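Protein RnfH (Haemophilus influenzae, PDB 2HJ1) is of unknown function but belongs to the RnfH family of ubiquitin-like proteins and crystallised as a 3D domain-swapped dimer. Local coordinates at residues Arg24-Ser29 with Ser45-Gln50; Phe64-Lys69 with Glu81-Leu86. One frame throughout, in Å; residues are numbered along the deposited sequence. Where two conformers were deposited one is given.

How the contacts relate
Contact 1 and contact 2 follow one another along the chain and lie on opposite sides of its centre, about 23 Å between centres and about 10 Å between nearest atoms. Both are partly buried and neither has a direct hydrogen bond between its segments. Contact 1 joins strand 26-33 to helix 47-50 within one chain: an aromatic face against isoleucine, with waters and one sulfate at the polar margin. Contact 2 brings strands 61-65 and 79-83 together at the dimer interface, where residues of both pair with the second subunit in an antiparallel ladder; its chemistry is aromatic and ionic, one of two sulfates being bonded by both arginine and tyrosine, the other, weakly, by the arginine.

Contact 1 (Arg24-Ser29 with Ser45-Gln50); sequences RYYLKS and SGILSQ. With SO4 (sulfate ion), chain F.
The ring of Tyr26 is sandwiched between Ile47 on one face and Lys28 on the other, while Gln50 OE1 and a water meet its edge in plane. This is strand-to-helix packing consistent with the ubiquitin-like (beta-grasp) family: strand 26-33 lays its aromatic ring on the short helix 47-50 that follows helix 38-45. A CH-pi contact carries the first face, because Ile47 CG1 stands 3.8 Å from the ring centroid and only 7° off the normal. The methyl CD1 of Ile47 reaches past the centre to the CD2 side of the ring, 3.8 Å from Tyr26 CD2. The CG of Tyr26 lies opposite the backbone N, and the ring extends from the strand to the helix. On the other face Lys28 CG sits nearer the rim, two residues along the same strand. Ile42 and Tyr19 pack on Ile47, as does Ile82 of the second subunit, so Ile47 also touches that chain.

Polar groups are joined through solvent. One water bridges Tyr26 OH and the carbonyl O of Ser45, to which it donates; a second accepts from Lys28 NZ and donates to Gln50 OE1. Ser45 OG accepts from Ile47 N, two residues on, in an ST turn (3.2 Å), and it also hydrogen-bonds to Ile42 O. The Gln50 amide, 66° from the ring plane, brings OE1 to 3.5 Å from Tyr26 CD1, and its NE2 donates almost straight, at 173°, to sulfate O2, 3.0 Å away.

Contact 2 (Phe64-Lys69 with Glu81-Leu86); sequences FSRPIK and EIYRPL. With SO4 (sulfate ion), chain D; SO4 (sulfate ion), chain E.
This is an aromatic contact, bridged in the crystal by a sulfate probably from the crystallisation liquor, between the ends of strands 61-65 and 79-83, at the swapped dimer interface. The two strands are not direct neighbours: the closest CA pair, Phe64 CA and Glu81 CA, is 9.4 Å apart, and strand residues of both segments form an antiparallel ladder with the second subunit. Side chains therefore do the touching. Phe64 CE1 meets the aliphatic part of Glu81 at CG, 3.9 Å away, while Glu81 OE2 makes a salt bridge to Arg79. Phe64 CZ packs on Tyr83 CE1 at 4.1 Å. Chi1 of 52° sets the Tyr83 ring between its own backbone N and carbonyl carbon, and the hydroxyl end comes back to the other segment. O1 of the chain D sulfate joins the segments, accepting from Tyr83 OH at 2.5 Å and from Arg66 NE at 2.9 Å (149°). The guanidinium stands perpendicular to the tyrosine ring, and its NH1 adds a weak bond to O3 of that sulfate. O4 of the chain E sulfate receives a weak bond from Arg66 NE. The strands pair across this 3D domain-swapped dimer, consistent with exchange of part of a ubiquitin-like fold.

Contact 1 (Arg24-Ser29 with Ser45-Gln50)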
ATOM      1  N   ARG B  24     -10.654 -17.073   8.066  0.50 52.05           N
ATOM      2  CA  ARG B  24     -10.355 -17.482   6.658  0.50 50.13           C
ATOM      3  C   ARG B  24     -10.301 -16.298   5.694  0.50 48.33           C
ATOM      4  O   ARG B  24     -11.297 -15.899   5.077  0.50 48.85           O
ATOM      5  CB  ARG B  24     -11.221 -18.638   6.120  0.50 50.30           C
ATOM      6  CG  ARG B  24     -10.768 -19.186   4.750  0.50 51.06           C
ATOM      7  CD  ARG B  24      -9.276 -19.480   4.684  0.50 48.63           C
ATOM      8  NE  ARG B  24      -8.511 -18.440   3.978  0.50 47.73           N
ATOM      9  CZ  ARG B  24      -8.039 -18.544   2.736  0.50 44.24           C
ATOM     10  NH1 ARG B  24      -7.381 -17.532   2.210  0.50 45.35           N
ATOM     11  NH2 ARG B  24      -8.246 -19.629   2.004  0.50 44.62           N
ATOM     12  N   TYR B  25      -9.092 -15.773   5.584  1.00 46.01           N
ATOM     13  CA  TYR B  25      -8.767 -14.561   4.860  1.00 41.55           C
ATOM     14  C   TYR B  25      -9.200 -14.651   3.365  1.00 38.79           C
ATOM     15  O   TYR B  25      -9.066 -15.687   2.725  1.00 38.08           O
ATOM     16  CB  TYR B  25      -7.250 -14.426   4.921  1.00 38.02           C
ATOM     17  CG  TYR B  25      -6.655 -14.279   6.319  1.00 37.36           C
ATOM     18  CD1 TYR B  25      -7.426 -13.762   7.394  1.00 36.48           C
ATOM     19  CD2 TYR B  25      -5.295 -14.554   6.554  1.00 35.39           C
ATOM     20  CE1 TYR B  25      -6.858 -13.584   8.675  1.00 33.96           C
ATOM     21  CE2 TYR B  25      -4.716 -14.373   7.833  1.00 35.68           C
ATOM     22  CZ  TYR B  25      -5.512 -13.900   8.882  1.00 36.81           C
ATOM     23  OH  TYR B  25      -4.950 -13.697  10.132  1.00 37.68           O
ATOM     24  N   TYR B  26      -9.618 -13.535   2.814  1.00 37.27           N
ATOM     25  CA  TYR B  26      -9.776 -13.379   1.370  1.00 35.99           C
ATOM     26  C   TYR B  26      -8.601 -12.619   0.831  1.00 36.13           C
ATOM     27  O   TYR B  26      -8.381 -11.476   1.233  1.00 34.57           O
ATOM     28  CB  TYR B  26     -11.061 -12.585   1.102  1.00 34.21           C
ATOM     29  CG  TYR B  26     -11.377 -12.344  -0.367  1.00 33.80           C
ATOM     30  CD1 TYR B  26     -12.352 -13.108  -1.022  1.00 31.31           C
ATOM     31  CD2 TYR B  26     -10.718 -11.331  -1.083  1.00 32.80           C
ATOM     32  CE1 TYR B  26     -12.700 -12.840  -2.371  1.00 31.34           C
ATOM     33  CE2 TYR B  26     -11.012 -11.097  -2.430  1.00 32.26           C
ATOM     34  CZ  TYR B  26     -11.990 -11.855  -3.058  1.00 32.51           C
ATOM     35  OH  TYR B  26     -12.308 -11.568  -4.354  1.00 32.13           O
ATOM     36  N   LEU B  27      -7.869 -13.230  -0.105  1.00 35.76           N
ATOM     37  CA  LEU B  27      -6.703 -12.641  -0.722  1.00 37.50           C
ATOM     38  C   LEU B  27      -6.628 -13.148  -2.164  1.00 36.80           C
ATOM     39  O   LEU B  27      -6.235 -14.274  -2.390  1.00 37.86           O
ATOM     40  CB  LEU B  27      -5.454 -13.071   0.066  1.00 37.32           C
ATOM     41  CG  LEU B  27      -4.993 -12.599   1.479  1.00 42.10           C
ATOM     42  CD1 LEU B  27      -5.639 -11.389   2.097  1.00 42.15           C
ATOM     43  CD2 LEU B  27      -4.801 -13.684   2.574  1.00 41.83           C
ATOM     44  N   LYS B  28      -6.973 -12.319  -3.132  1.00 36.15           N
ATOM     45  CA  LYS B  28      -7.063 -12.752  -4.538  1.00 36.81           C
ATOM     46  C   LYS B  28      -6.455 -11.738  -5.467  1.00 36.08           C
ATOM     47  O   LYS B  28      -6.614 -10.550  -5.270  1.00 36.33           O
ATOM     48  CB  LYS B  28      -8.525 -13.013  -4.968  1.00 35.99           C
ATOM     49  CG  LYS B  28      -9.136 -14.152  -4.186  1.00 37.58           C
ATOM     50  CD  LYS B  28     -10.045 -14.989  -4.982  1.00 39.66           C
ATOM     51  CE  LYS B  28     -10.559 -16.131  -4.152  1.00 40.32           C
ATOM     52  NZ  LYS B  28     -11.943 -16.624  -4.595  1.00 37.98           N
ATOM     53  N   SER B  29      -5.771 -12.239  -6.487  1.00 34.95           N
ATOM     54  CA  SER B  29      -5.187 -11.445  -7.517  1.00 35.52           C
ATOM     55  C   SER B  29      -6.030 -11.644  -8.788  1.00 35.77           C
ATOM     56  O   SER B  29      -6.511 -12.758  -9.043  1.00 35.15           O
ATOM     57  CB  SER B  29      -3.696 -11.883  -7.709  1.00 36.64           C
ATOM     58  OG  SER B  29      -3.149 -11.206  -8.815  1.00 41.54           O
ATOM     59  N   SER B  45     -15.499  -8.420  -8.609  1.00 37.42           N
ATOM     60  CA  SER B  45     -14.788  -9.610  -8.060  1.00 35.74           C
ATOM     61  C   SER B  45     -15.682 -10.703  -7.498  1.00 35.51           C
ATOM     62  O   SER B  45     -15.334 -11.892  -7.518  1.00 35.90           O
ATOM     63  CB  SER B  45     -13.747  -9.151  -6.992  1.00 34.28           C
ATOM     64  OG  SER B  45     -14.409  -8.693  -5.826  1.00 32.35           O
ATOM     65  N   GLY B  46     -16.821 -10.313  -6.936  1.00 35.41           N
ATOM     66  CA  GLY B  46     -17.682 -11.268  -6.233  1.00 34.85           C
ATOM     67  C   GLY B  46     -17.511 -11.218  -4.725  1.00 34.16           C
ATOM     68  O   GLY B  46     -18.257 -11.862  -3.963  1.00 34.66           O
ATOM     69  N   ILE B  47     -16.535 -10.453  -4.265  1.00 34.51           N
ATOM     70  CA  ILE B  47     -16.269 -10.381  -2.810  1.00 34.08           C
ATOM     71  C   ILE B  47     -17.528  -9.903  -2.046  1.00 35.63           C
ATOM     72  O   ILE B  47     -17.789 -10.355  -0.926  1.00 36.16           O
ATOM     73  CB  ILE B  47     -15.035  -9.508  -2.464  1.00 32.80           C
ATOM     74  CG1 ILE B  47     -14.610  -9.715  -1.001  1.00 32.98           C
ATOM     75  CG2 ILE B  47     -15.274  -7.983  -2.695  1.00 31.46           C
ATOM     76  CD1 ILE B  47     -13.496  -8.842  -0.583  1.00 31.11           C
ATOM     77  N   LEU B  48     -18.321  -9.021  -2.667  1.00 35.19           N
ATOM     78  CA  LEU B  48     -19.503  -8.504  -1.980  1.00 37.18           C
ATOM     79  C   LEU B  48     -20.588  -9.555  -1.849  1.00 37.30           C
ATOM     80  O   LEU B  48     -21.349  -9.484  -0.917  1.00 37.85           O
ATOM     81  CB  LEU B  48     -20.060  -7.235  -2.629  1.00 36.21           C
ATOM     82  CG  LEU B  48     -19.061  -6.116  -2.830  1.00 36.95           C
ATOM     83  CD1 LEU B  48     -19.731  -5.000  -3.646  1.00 40.50           C
ATOM     84  CD2 LEU B  48     -18.486  -5.609  -1.524  1.00 34.57           C
ATOM     85  N   SER B  49     -20.640 -10.529  -2.759  1.00 38.40           N
ATOM     86  CA  SER B  49     -21.542 -11.701  -2.582  1.00 39.94           C
ATOM     87  C   SER B  49     -21.074 -12.669  -1.490  1.00 39.95           C
ATOM     88  O   SER B  49     -21.888 -13.185  -0.712  1.00 40.51           O
ATOM     89  CB  SER B  49     -21.735 -12.449  -3.908  1.00 40.81           C
ATOM     90  OG  SER B  49     -22.161 -11.512  -4.900  1.00 45.91           O
ATOM     91  N   GLN B  50     -19.765 -12.907  -1.410  1.00 38.98           N
ATOM     92  CA  GLN B  50     -19.230 -13.786  -0.396  1.00 38.61           C
ATOM     93  C   GLN B  50     -19.347 -13.144   0.997  1.00 39.32           C
ATOM     94  O   GLN B  50     -19.588 -13.834   1.983  1.00 40.44           O
ATOM     95  CB  GLN B  50     -17.768 -14.122  -0.717  1.00 38.05           C
ATOM     96  CG  GLN B  50     -17.148 -15.146   0.255  1.00 37.18           C
ATOM     97  CD  GLN B  50     -15.753 -15.543  -0.151  1.00 37.22           C
ATOM     98  OE1 GLN B  50     -15.252 -15.115  -1.201  1.00 36.65           O
ATOM     99  NE2 GLN B  50     -15.101 -16.346   0.680  1.00 32.93           N
TER
HETATM  100  S   SO4 F 204     -16.093 -18.386   3.776  0.70 68.12           S
HETATM  101  O1  SO4 F 204     -15.115 -18.987   2.883  0.70 67.83           O
HETATM  102  O2  SO4 F 204     -16.658 -17.196   3.131  0.70 62.61           O
HETATM  103  O3  SO4 F 204     -17.180 -19.338   4.053  0.70 67.18           O
HETATM  104  O4  SO4 F 204     -15.393 -18.129   5.031  0.70 66.78           O
HETATM  105  O   HOH W   1     -14.118 -13.143  -5.418  1.00 40.42           O
HETATM  106  O   HOH W   2     -13.079 -16.566  -2.092  1.00 39.32           O

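Contact 2 (Phe64-Lys69 with Glu81-Leu86)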
ATOM      1  N   PHE B  64      -2.218  -0.787  -0.920  1.00 37.30           N
ATOM      2  CA  PHE B  64      -0.779  -0.989  -0.923  1.00 36.87           C
ATOM      3  C   PHE B  64      -0.277  -1.044  -2.349  1.00 37.17           C
ATOM      4  O   PHE B  64      -0.694  -1.919  -3.141  1.00 37.37           O
ATOM      5  CB  PHE B  64      -0.354  -2.251  -0.177  1.00 34.65           C
ATOM      6  CG  PHE B  64       1.149  -2.365  -0.009  1.00 36.89           C
ATOM      7  CD1 PHE B  64       1.832  -1.496   0.825  1.00 35.01           C
ATOM      8  CD2 PHE B  64       1.878  -3.297  -0.708  1.00 39.07           C
ATOM      9  CE1 PHE B  64       3.201  -1.577   0.974  1.00 39.94           C
ATOM     10  CE2 PHE B  64       3.306  -3.389  -0.558  1.00 38.54           C
ATOM     11  CZ  PHE B  64       3.941  -2.526   0.289  1.00 35.05           C
ATOM     12  N   SER B  65       0.623  -0.110  -2.675  1.00 37.79           N
ATOM     13  CA  SER B  65       1.151   0.043  -4.036  1.00 37.66           C
ATOM     14  C   SER B  65       2.619  -0.413  -4.074  1.00 37.69           C
ATOM     15  O   SER B  65       3.419  -0.006  -3.225  1.00 35.42           O
ATOM     16  CB  SER B  65       1.123   1.510  -4.449  1.00 39.22           C
ATOM     17  OG  SER B  65      -0.201   1.990  -4.643  1.00 41.52           O
ATOM     18  N   ARG B  66       2.948  -1.257  -5.046  1.00 37.67           N
ATOM     19  CA  ARG B  66       4.318  -1.802  -5.224  1.00 40.73           C
ATOM     20  C   ARG B  66       4.371  -2.538  -6.534  1.00 41.79           C
ATOM     21  O   ARG B  66       3.446  -3.296  -6.852  1.00 42.36           O
ATOM     22  CB  ARG B  66       4.727  -2.792  -4.122  1.00 40.15           C
ATOM     23  CG  ARG B  66       6.256  -2.998  -4.005  1.00 44.81           C
ATOM     24  CD  ARG B  66       6.655  -4.230  -3.171  1.00 44.11           C
ATOM     25  NE  ARG B  66       6.275  -5.500  -3.801  1.00 50.94           N
ATOM     26  CZ  ARG B  66       6.864  -6.012  -4.892  1.00 51.01           C
ATOM     27  NH1 ARG B  66       6.442  -7.177  -5.361  1.00 49.08           N
ATOM     28  NH2 ARG B  66       7.868  -5.360  -5.509  1.00 51.01           N
ATOM     29  N   PRO B  67       5.445  -2.329  -7.323  1.00 43.82           N
ATOM     30  CA  PRO B  67       6.529  -1.361  -7.091  1.00 44.41           C
ATOM     31  C   PRO B  67       6.051   0.058  -7.417  1.00 45.42           C
ATOM     32  O   PRO B  67       4.988   0.279  -8.050  1.00 46.16           O
ATOM     33  CB  PRO B  67       7.634  -1.806  -8.079  1.00 44.81           C
ATOM     34  CG  PRO B  67       6.895  -2.491  -9.208  1.00 45.96           C
ATOM     35  CD  PRO B  67       5.618  -3.091  -8.588  1.00 44.14           C
ATOM     36  N   ILE B  68       6.823   1.022  -6.968  1.00 45.28           N
ATOM     37  CA  ILE B  68       6.511   2.419  -7.212  1.00 45.03           C
ATOM     38  C   ILE B  68       7.797   3.060  -7.771  1.00 45.52           C
ATOM     39  O   ILE B  68       8.884   2.481  -7.679  1.00 45.79           O
ATOM     40  CB  ILE B  68       6.145   3.096  -5.875  1.00 44.99           C
ATOM     41  CG1 ILE B  68       7.224   2.752  -4.831  1.00 44.06           C
ATOM     42  CG2 ILE B  68       4.753   2.598  -5.410  1.00 43.95           C
ATOM     43  CD1 ILE B  68       7.655   3.822  -3.992  1.00 45.87           C
ATOM     44  N   LYS B  69       7.686   4.263  -8.298  1.00 45.54           N
ATOM     45  CA  LYS B  69       8.853   5.039  -8.681  1.00 45.23           C
ATOM     46  C   LYS B  69       9.156   5.849  -7.447  1.00 44.51           C
ATOM     47  O   LYS B  69       8.229   6.330  -6.765  1.00 45.18           O
ATOM     48  CB  LYS B  69       8.496   5.922  -9.862  1.00 44.86           C
ATOM     49  CG  LYS B  69       7.841   5.101 -10.996  1.00 47.58           C
ATOM     50  CD  LYS B  69       7.914   5.801 -12.327  1.00 54.85           C
ATOM     51  CE  LYS B  69       6.869   6.894 -12.438  1.00 60.14           C
ATOM     52  NZ  LYS B  69       5.699   6.411 -13.250  1.00 65.76           N
ATOM     53  N   GLU B  81       6.948   1.415   3.034  1.00 36.87           N
ATOM     54  CA  GLU B  81       7.385   0.180   3.652  1.00 37.88           C
ATOM     55  C   GLU B  81       8.607  -0.307   2.897  1.00 36.82           C
ATOM     56  O   GLU B  81       8.535  -0.493   1.697  1.00 35.29           O
ATOM     57  CB  GLU B  81       6.308  -0.908   3.554  1.00 38.53           C
ATOM     58  CG  GLU B  81       5.008  -0.624   4.303  1.00 46.64           C
ATOM     59  CD  GLU B  81       4.967  -1.248   5.718  1.00 55.11           C
ATOM     60  OE1 GLU B  81       5.947  -1.914   6.159  1.00 59.36           O
ATOM     61  OE2 GLU B  81       3.938  -1.054   6.409  1.00 60.30           O
ATOM     62  N   ILE B  82       9.691  -0.553   3.616  1.00 36.81           N
ATOM     63  CA  ILE B  82      10.878  -1.077   3.004  1.00 37.15           C
ATOM     64  C   ILE B  82      11.089  -2.467   3.591  1.00 37.60           C
ATOM     65  O   ILE B  82      10.959  -2.652   4.788  1.00 37.45           O
ATOM     66  CB  ILE B  82      12.130  -0.168   3.282  1.00 37.87           C
ATOM     67  CG1 ILE B  82      11.930   1.265   2.730  1.00 37.33           C
ATOM     68  CG2 ILE B  82      13.454  -0.863   2.757  1.00 34.63           C
ATOM     69  CD1 ILE B  82      12.937   2.283   3.362  1.00 38.54           C
ATOM     70  N   TYR B  83      11.350  -3.455   2.740  1.00 36.66           N
ATOM     71  CA  TYR B  83      11.525  -4.800   3.247  1.00 38.46           C
ATOM     72  C   TYR B  83      12.410  -5.599   2.308  1.00 38.48           C
ATOM     73  O   TYR B  83      12.858  -5.090   1.285  1.00 35.86           O
ATOM     74  CB  TYR B  83      10.151  -5.485   3.560  1.00 38.77           C
ATOM     75  CG  TYR B  83       9.138  -5.465   2.471  1.00 38.59           C
ATOM     76  CD1 TYR B  83       8.495  -4.282   2.111  1.00 39.83           C
ATOM     77  CD2 TYR B  83       8.789  -6.639   1.814  1.00 38.58           C
ATOM     78  CE1 TYR B  83       7.577  -4.247   1.118  1.00 42.50           C
ATOM     79  CE2 TYR B  83       7.818  -6.641   0.837  1.00 39.15           C
ATOM     80  CZ  TYR B  83       7.221  -5.454   0.489  1.00 42.43           C
ATOM     81  OH  TYR B  83       6.266  -5.436  -0.498  1.00 43.49           O
ATOM     82  N   ARG B  84      12.673  -6.837   2.676  1.00 39.69           N
ATOM     83  CA  ARG B  84      13.634  -7.677   1.946  1.00 41.51           C
ATOM     84  C   ARG B  84      12.926  -8.677   1.059  1.00 41.05           C
ATOM     85  O   ARG B  84      11.959  -9.299   1.485  1.00 40.83           O
ATOM     86  CB  ARG B  84      14.554  -8.406   2.929  1.00 42.83           C
ATOM     87  CG  ARG B  84      14.895  -7.574   4.170  1.00 46.94           C
ATOM     88  CD  ARG B  84      16.376  -7.451   4.384  1.00 54.79           C
ATOM     89  NE  ARG B  84      17.004  -8.572   5.081  1.00 59.11           N
ATOM     90  CZ  ARG B  84      17.783  -8.455   6.166  1.00 60.67           C
ATOM     91  NH1 ARG B  84      18.034  -7.273   6.719  1.00 60.12           N
ATOM     92  NH2 ARG B  84      18.321  -9.537   6.710  1.00 62.91           N
ATOM     93  N   PRO B  85      13.380  -8.820  -0.198  1.00 40.96           N
ATOM     94  CA  PRO B  85      12.777  -9.776  -1.132  1.00 41.19           C
ATOM     95  C   PRO B  85      13.009 -11.268  -0.778  1.00 42.64           C
ATOM     96  O   PRO B  85      12.232 -12.117  -1.220  1.00 41.77           O
ATOM     97  CB  PRO B  85      13.477  -9.441  -2.473  1.00 41.46           C
ATOM     98  CG  PRO B  85      14.854  -8.901  -2.051  1.00 41.14           C
ATOM     99  CD  PRO B  85      14.510  -8.080  -0.802  1.00 41.08           C
ATOM    100  N   LEU B  86      14.061 -11.576  -0.010  1.00 43.95           N
ATOM    101  CA  LEU B  86      14.511 -12.960   0.242  1.00 46.64           C
ATOM    102  C   LEU B  86      14.530 -13.292   1.741  1.00 47.60           C
ATOM    103  O   LEU B  86      14.740 -12.402   2.556  1.00 48.23           O
ATOM    104  CB  LEU B  86      15.940 -13.124  -0.270  1.00 47.29           C
ATOM    105  CG  LEU B  86      16.351 -13.523  -1.691  1.00 48.00           C
ATOM    106  CD1 LEU B  86      15.774 -12.634  -2.779  1.00 48.16           C
ATOM    107  CD2 LEU B  86      17.869 -13.452  -1.694  1.00 49.22           C
TER
HETATM  108  S   SO4 D 201       5.157  -8.441  -1.990  0.80 39.73           S
HETATM  109  O1  SO4 D 201       4.807  -7.044  -1.823  0.80 44.73           O
HETATM  110  O2  SO4 D 201       3.931  -9.168  -2.296  0.80 44.28           O
HETATM  111  O3  SO4 D 201       6.163  -8.676  -3.017  0.80 45.03           O
HETATM  112  O4  SO4 D 201       5.744  -8.790  -0.746  0.80 35.93           O
HETATM  113  S   SO4 E 203       2.139  -5.798  -3.964  0.50 62.49           S
HETATM  114  O1  SO4 E 203       1.053  -4.809  -3.861  0.50 60.83           O
HETATM  115  O2  SO4 E 203       1.628  -7.132  -3.590  0.50 58.02           O
HETATM  116  O3  SO4 E 203       2.658  -5.770  -5.331  0.50 62.17           O
HETATM  117  O4  SO4 E 203       3.233  -5.456  -3.073  0.50 58.30           O